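Local coordinates for Mll8374 protein (Mesorhizobium loti, PDB 3B5E) that is probably a carboxylesterase of the alpha/beta-hydrolase fold, hydrolysing carboxylic ester bonds by way of a serine nucleophile, at residues M129-R143 / V151-A165. Numbering follows the deposited sequence. Where two conformers were deposited one is given.
Sequences MLLHPGIVRLAALLR and VPATDLAGIRTLIIA. With EDO (1,2-ethanediol), chain I.
L162 N gives to A139 O at 2.8 Å, almost straight (169°), and L141 N to L162 O at the same length, binding the parallel strands 138-142 and 160-165 tightly from A139 onward. On the face carrying A139 and L141, CG2 of T161, in the conformer given, sits 3.6 Å from L141 CD1, and the selenomethionine M129 reaches in from helix 120-131, its chain bent at chi3 (46°) to set CE against L156 CD1. These are neighbouring strands of the central sheet of an alpha/beta hydrolase, joined by a crossover containing no helix. At their C-terminal end I164 O is gripped twice, by R143 N and, from above the carbonyl plane, by R143 NH1 at 3.0 Å; NH1 also forms a salt bridge with D205, NE bonds G198 O, and the side chain touches the probable catalytic triad. A leucine in place of R143 would probably leave D205 without its charged mate and I164 O with one donor fewer. The opposite end is looser and wetter: R160 N to R137 O stretches to 3.3 Å, a water bridges R137 O and G158 O, and L138 CD2 lies alongside R160, 3.5 Å from NH1 at the edge of a guanidinium that bonds W212 O through NH2 and makes a cation-pi contact with W212.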
loop_
_atom_site.group_PDB
_atom_site.type_symbol
_atom_site.label_atom_id
_atom_site.label_comp_id
_atom_site.label_asym_id
_atom_site.label_seq_id
_atom_site.Cartn_x
_atom_site.Cartn_y
_atom_site.Cartn_z
HETATM N N MSE A 129 -6.982 -5.239 -3.326
HETATM C CA MSE A 129 -7.558 -6.392 -2.607
HETATM C C MSE A 129 -9.002 -6.692 -3.024
HETATM O O MSE A 129 -9.372 -7.847 -3.187
HETATM C CB MSE A 129 -7.532 -6.178 -1.081
HETATM C CG MSE A 129 -6.140 -6.152 -0.476
HETATM SE SE MSE A 129 -6.211 -5.501 1.404
HETATM C CE MSE A 129 -7.658 -6.540 1.916
ATOM N N LEU A 130 -9.808 -5.645 -3.194
ATOM C CA LEU A 130 -11.233 -5.814 -3.453
ATOM C C LEU A 130 -11.534 -6.094 -4.907
ATOM O O LEU A 130 -12.473 -6.816 -5.215
ATOM C CB LEU A 130 -11.987 -4.587 -2.963
ATOM C CG LEU A 130 -12.047 -4.492 -1.430
ATOM C CD1 LEU A 130 -12.327 -3.061 -1.031
ATOM C CD2 LEU A 130 -13.077 -5.477 -0.853
ATOM N N LEU A 131 -10.710 -5.566 -5.799
ATOM C CA LEU A 131 -10.946 -5.688 -7.225
ATOM C C LEU A 131 -10.157 -6.836 -7.891
ATOM O O LEU A 131 -10.582 -7.326 -8.934
ATOM C CB LEU A 131 -10.631 -4.364 -7.913
ATOM C CG LEU A 131 -11.505 -3.147 -7.574
ATOM C CD1 LEU A 131 -10.903 -1.874 -8.136
ATOM C CD2 LEU A 131 -12.965 -3.286 -8.091
ATOM N N HIS A 132 -9.022 -7.245 -7.313
ATOM C CA HIS A 132 -8.136 -8.228 -7.914
ATOM C C HIS A 132 -7.673 -9.194 -6.873
ATOM O O HIS A 132 -6.533 -9.144 -6.459
ATOM C CB HIS A 132 -6.960 -7.547 -8.577
ATOM C CG HIS A 132 -7.381 -6.663 -9.697
ATOM N ND1 HIS A 132 -7.652 -7.146 -10.952
ATOM C CD2 HIS A 132 -7.690 -5.344 -9.727
ATOM C CE1 HIS A 132 -8.047 -6.151 -11.729
ATOM N NE2 HIS A 132 -8.109 -5.054 -11.002
ATOM N N PRO A 133 -8.581 -10.066 -6.426
ATOM C CA PRO A 133 -8.231 -11.015 -5.395
ATOM C C PRO A 133 -7.204 -12.054 -5.868
ATOM O O PRO A 133 -7.082 -12.344 -7.060
ATOM C CB PRO A 133 -9.566 -11.686 -5.078
ATOM C CG PRO A 133 -10.367 -11.532 -6.316
ATOM C CD PRO A 133 -9.985 -10.210 -6.859
ATOM N N GLY A 134 -6.457 -12.584 -4.915
ATOM C CA GLY A 134 -5.461 -13.576 -5.194
ATOM C C GLY A 134 -4.058 -13.030 -5.327
ATOM O O GLY A 134 -3.151 -13.785 -5.640
ATOM N N ILE A 135 -3.880 -11.732 -5.127
ATOM C CA ILE A 135 -2.559 -11.111 -5.203
ATOM C C ILE A 135 -2.022 -10.747 -3.807
ATOM O O ILE A 135 -0.920 -11.176 -3.426
ATOM C CB ILE A 135 -2.586 -9.853 -6.074
ATOM C CG1 ILE A 135 -2.955 -10.245 -7.509
ATOM C CG2 ILE A 135 -1.228 -9.142 -6.026
ATOM C CD1 ILE A 135 -3.211 -9.094 -8.394
ATOM N N VAL A 136 -2.811 -9.972 -3.063
ATOM C CA VAL A 136 -2.433 -9.514 -1.733
ATOM C C VAL A 136 -2.758 -10.562 -0.662
ATOM O O VAL A 136 -3.870 -11.092 -0.625
ATOM C CB VAL A 136 -3.084 -8.155 -1.429
ATOM C CG1 VAL A 136 -2.656 -7.635 -0.040
ATOM C CG2 VAL A 136 -2.720 -7.139 -2.519
ATOM N N ARG A 137 -1.756 -10.881 0.168
ATOM C CA ARG A 137 -1.916 -11.711 1.377
ATOM C C ARG A 137 -1.757 -10.920 2.685
ATOM O O ARG A 137 -2.316 -11.297 3.705
ATOM C CB ARG A 137 -0.881 -12.841 1.418
ATOM C CG ARG A 137 -1.168 -14.031 0.507
ATOM C CD ARG A 137 -0.819 -13.752 -0.968
ATOM N NE ARG A 137 -0.424 -14.965 -1.707
ATOM C CZ ARG A 137 -0.256 -15.031 -3.034
ATOM N NH1 ARG A 137 -0.475 -13.967 -3.803
ATOM N NH2 ARG A 137 0.122 -16.177 -3.605
ATOM N N LEU A 138 -0.983 -9.843 2.626
ATOM C CA LEU A 138 -0.630 -9.019 3.779
ATOM C C LEU A 138 -0.609 -7.572 3.321
ATOM O O LEU A 138 0.053 -7.253 2.335
ATOM C CB LEU A 138 0.760 -9.388 4.315
ATOM C CG LEU A 138 1.039 -10.750 4.978
ATOM C CD1 LEU A 138 2.501 -10.823 5.440
ATOM C CD2 LEU A 138 0.098 -10.998 6.150
ATOM N N ALA A 139 -1.357 -6.708 4.007
ATOM C CA ALA A 139 -1.428 -5.297 3.651
ATOM C C ALA A 139 -1.277 -4.442 4.905
ATOM O O ALA A 139 -1.880 -4.741 5.931
ATOM C CB ALA A 139 -2.741 -4.962 2.985
ATOM N N ALA A 140 -0.485 -3.389 4.800
ATOM C CA ALA A 140 -0.306 -2.396 5.870
ATOM C C ALA A 140 -0.742 -1.060 5.274
ATOM O O ALA A 140 -0.114 -0.552 4.322
ATOM C CB ALA A 140 1.116 -2.329 6.348
ATOM N N LEU A 141 -1.837 -0.519 5.826
ATOM C CA LEU A 141 -2.515 0.622 5.266
ATOM C C LEU A 141 -2.371 1.796 6.240
ATOM O O LEU A 141 -2.995 1.810 7.310
ATOM C CB LEU A 141 -4.014 0.323 5.048
ATOM C CG LEU A 141 -4.385 -0.926 4.224
ATOM C CD1 LEU A 141 -5.890 -1.061 4.101
ATOM C CD2 LEU A 141 -3.759 -0.945 2.838
ATOM N N LEU A 142 -1.566 2.779 5.864
ATOM C CA LEU A 142 -1.267 3.909 6.747
ATOM C C LEU A 142 -2.137 5.091 6.322
ATOM O O LEU A 142 -2.059 5.537 5.172
ATOM C CB LEU A 142 0.204 4.272 6.677
ATOM C CG LEU A 142 1.194 3.146 6.992
ATOM C CD1 LEU A 142 2.630 3.694 6.986
ATOM C CD2 LEU A 142 0.842 2.439 8.304
ATOM N N ARG A 143 -2.978 5.561 7.246
ATOM C CA ARG A 143 -3.932 6.661 7.011
ATOM C C ARG A 143 -4.849 6.458 5.784
ATOM O O ARG A 143 -4.951 7.337 4.939
ATOM C CB ARG A 143 -3.234 8.005 6.936
ATOM C CG ARG A 143 -2.118 8.223 7.934
ATOM C CD ARG A 143 -2.616 8.284 9.382
ATOM N NE ARG A 143 -1.465 8.624 10.205
ATOM C CZ ARG A 143 -0.558 7.749 10.618
ATOM N NH1 ARG A 143 -0.692 6.444 10.412
ATOM N NH2 ARG A 143 0.490 8.179 11.286
ATOM N N VAL A 151 -18.368 -1.910 -4.414
ATOM C CA VAL A 151 -17.399 -2.922 -4.034
ATOM C C VAL A 151 -17.958 -4.245 -4.492
ATOM O O VAL A 151 -19.107 -4.546 -4.209
ATOM C CB VAL A 151 -17.181 -2.920 -2.501
ATOM C CG1 VAL A 151 -16.072 -3.848 -2.132
ATOM C CG2 VAL A 151 -16.889 -1.492 -2.004
ATOM N N PRO A 152 -17.168 -5.041 -5.214
ATOM C CA PRO A 152 -17.664 -6.366 -5.538
ATOM C C PRO A 152 -17.709 -7.255 -4.294
ATOM O O PRO A 152 -17.117 -6.909 -3.288
ATOM C CB PRO A 152 -16.642 -6.906 -6.540
ATOM C CG PRO A 152 -15.632 -5.865 -6.710
ATOM C CD PRO A 152 -15.808 -4.811 -5.720
ATOM N N ALA A 153 -18.376 -8.408 -4.395
ATOM C CA ALA A 153 -18.547 -9.336 -3.269
ATOM C C ALA A 153 -17.299 -10.171 -3.116
ATOM O O ALA A 153 -17.357 -11.390 -3.151
ATOM C CB ALA A 153 -19.736 -10.254 -3.515
ATOM N N THR A 154 -16.167 -9.518 -2.954
ATOM C CA THR A 154 -14.880 -10.198 -2.917
ATOM C C THR A 154 -14.635 -10.830 -1.559
ATOM O O THR A 154 -14.856 -10.203 -0.531
ATOM C CB THR A 154 -13.737 -9.201 -3.236
ATOM O OG1 THR A 154 -13.979 -8.656 -4.534
ATOM C CG2 THR A 154 -12.394 -9.890 -3.247
ATOM N N ASP A 155 -14.161 -12.071 -1.574
ATOM C CA ASP A 155 -13.884 -12.794 -0.347
ATOM C C ASP A 155 -12.428 -12.584 0.013
ATOM O O ASP A 155 -11.551 -13.071 -0.694
ATOM C CB ASP A 155 -14.190 -14.289 -0.523
ATOM C CG ASP A 155 -13.999 -15.096 0.765
ATOM O OD1 ASP A 155 -13.565 -14.531 1.790
ATOM O OD2 ASP A 155 -14.307 -16.311 0.746
ATOM N N LEU A 156 -12.182 -11.884 1.122
ATOM C CA LEU A 156 -10.823 -11.563 1.562
ATOM C C LEU A 156 -10.356 -12.523 2.666
ATOM O O LEU A 156 -9.373 -12.253 3.371
ATOM C CB LEU A 156 -10.758 -10.115 2.084
ATOM C CG LEU A 156 -11.173 -8.991 1.122
ATOM C CD1 LEU A 156 -11.113 -7.641 1.833
ATOM C CD2 LEU A 156 -10.353 -8.943 -0.157
ATOM N N ALA A 157 -11.072 -13.635 2.835
ATOM C CA ALA A 157 -10.735 -14.602 3.864
ATOM C C ALA A 157 -9.270 -14.941 3.736
ATOM O O ALA A 157 -8.771 -15.182 2.645
ATOM C CB ALA A 157 -11.584 -15.861 3.737
ATOM N N GLY A 158 -8.577 -14.936 4.859
ATOM C CA GLY A 158 -7.178 -15.289 4.880
ATOM C C GLY A 158 -6.233 -14.111 4.754
ATOM O O GLY A 158 -5.029 -14.274 5.006
ATOM N N ILE A 159 -6.727 -12.937 4.356
ATOM C CA ILE A 159 -5.861 -11.767 4.257
ATOM C C ILE A 159 -5.757 -11.059 5.629
ATOM O O ILE A 159 -6.756 -10.794 6.281
ATOM C CB ILE A 159 -6.334 -10.800 3.127
ATOM C CG1 ILE A 159 -6.316 -11.539 1.793
ATOM C CG2 ILE A 159 -5.463 -9.554 3.026
ATOM C CD1 ILE A 159 -6.981 -10.770 0.662
ATOM N N ARG A 160 -4.535 -10.787 6.063
ATOM C CA ARG A 160 -4.322 -9.947 7.212
ATOM C C ARG A 160 -4.037 -8.523 6.753
ATOM O O ARG A 160 -3.112 -8.283 5.939
ATOM C CB ARG A 160 -3.152 -10.468 8.037
ATOM C CG ARG A 160 -3.400 -11.823 8.682
ATOM C CD ARG A 160 -2.042 -12.376 9.219
ATOM N NE ARG A 160 -1.566 -11.630 10.407
ATOM C CZ ARG A 160 -0.405 -10.964 10.564
ATOM N NH1 ARG A 160 0.542 -10.863 9.630
ATOM N NH2 ARG A 160 -0.194 -10.378 11.724
ATOM N N THR A 161 -4.809 -7.592 7.305
ATOM C CA THR A 161 -4.677 -6.185 7.017
ATOM C C THR A 161 -4.420 -5.430 8.318
ATOM O O THR A 161 -5.131 -5.632 9.314
ATOM C CB THR A 161 -5.953 -5.649 6.371
ATOM O OG1 THR A 161 -6.398 -6.571 5.364
ATOM C CG2 THR A 161 -5.694 -4.283 5.755
ATOM N N LEU A 162 -3.376 -4.601 8.318
ATOM C CA LEU A 162 -3.108 -3.670 9.379
ATOM C C LEU A 162 -3.548 -2.278 8.869
ATOM O O LEU A 162 -3.254 -1.924 7.727
ATOM C CB LEU A 162 -1.612 -3.673 9.729
ATOM C CG LEU A 162 -1.111 -2.583 10.645
ATOM C CD1 LEU A 162 -1.577 -2.754 12.123
ATOM C CD2 LEU A 162 0.414 -2.533 10.539
ATOM N N ILE A 163 -4.249 -1.517 9.727
ATOM C CA ILE A 163 -4.633 -0.125 9.478
ATOM C C ILE A 163 -4.074 0.716 10.609
ATOM O O ILE A 163 -4.206 0.333 11.807
ATOM C CB ILE A 163 -6.190 0.033 9.391
ATOM C CG1 ILE A 163 -6.732 -0.691 8.155
ATOM C CG2 ILE A 163 -6.586 1.522 9.451
ATOM C CD1 ILE A 163 -8.249 -0.867 8.180
ATOM N N ILE A 164 -3.383 1.814 10.271
ATOM C CA ILE A 164 -2.966 2.764 11.290
ATOM C C ILE A 164 -3.536 4.135 10.997
ATOM O O ILE A 164 -3.193 4.758 9.981
ATOM C CB ILE A 164 -1.464 2.879 11.405
ATOM C CG1 ILE A 164 -0.818 1.499 11.491
ATOM C CG2 ILE A 164 -1.099 3.774 12.649
ATOM C CD1 ILE A 164 0.680 1.548 11.776
ATOM N N ALA A 165 -4.455 4.556 11.870
ATOM C CA ALA A 165 -5.135 5.835 11.828
ATOM C C ALA A 165 -4.430 6.800 12.737
ATOM O O ALA A 165 -3.885 6.445 13.785
ATOM C CB ALA A 165 -6.597 5.693 12.282
HETATM C C1 EDO I . -6.724 9.979 1.269
HETATM O O1 EDO I . -5.478 9.892 0.602
HETATM C C2 EDO I . -6.568 9.547 2.721
HETATM O O2 EDO I . -6.585 8.116 2.923
HETATM O O HOH W 1 -2.489 -13.544 5.138
#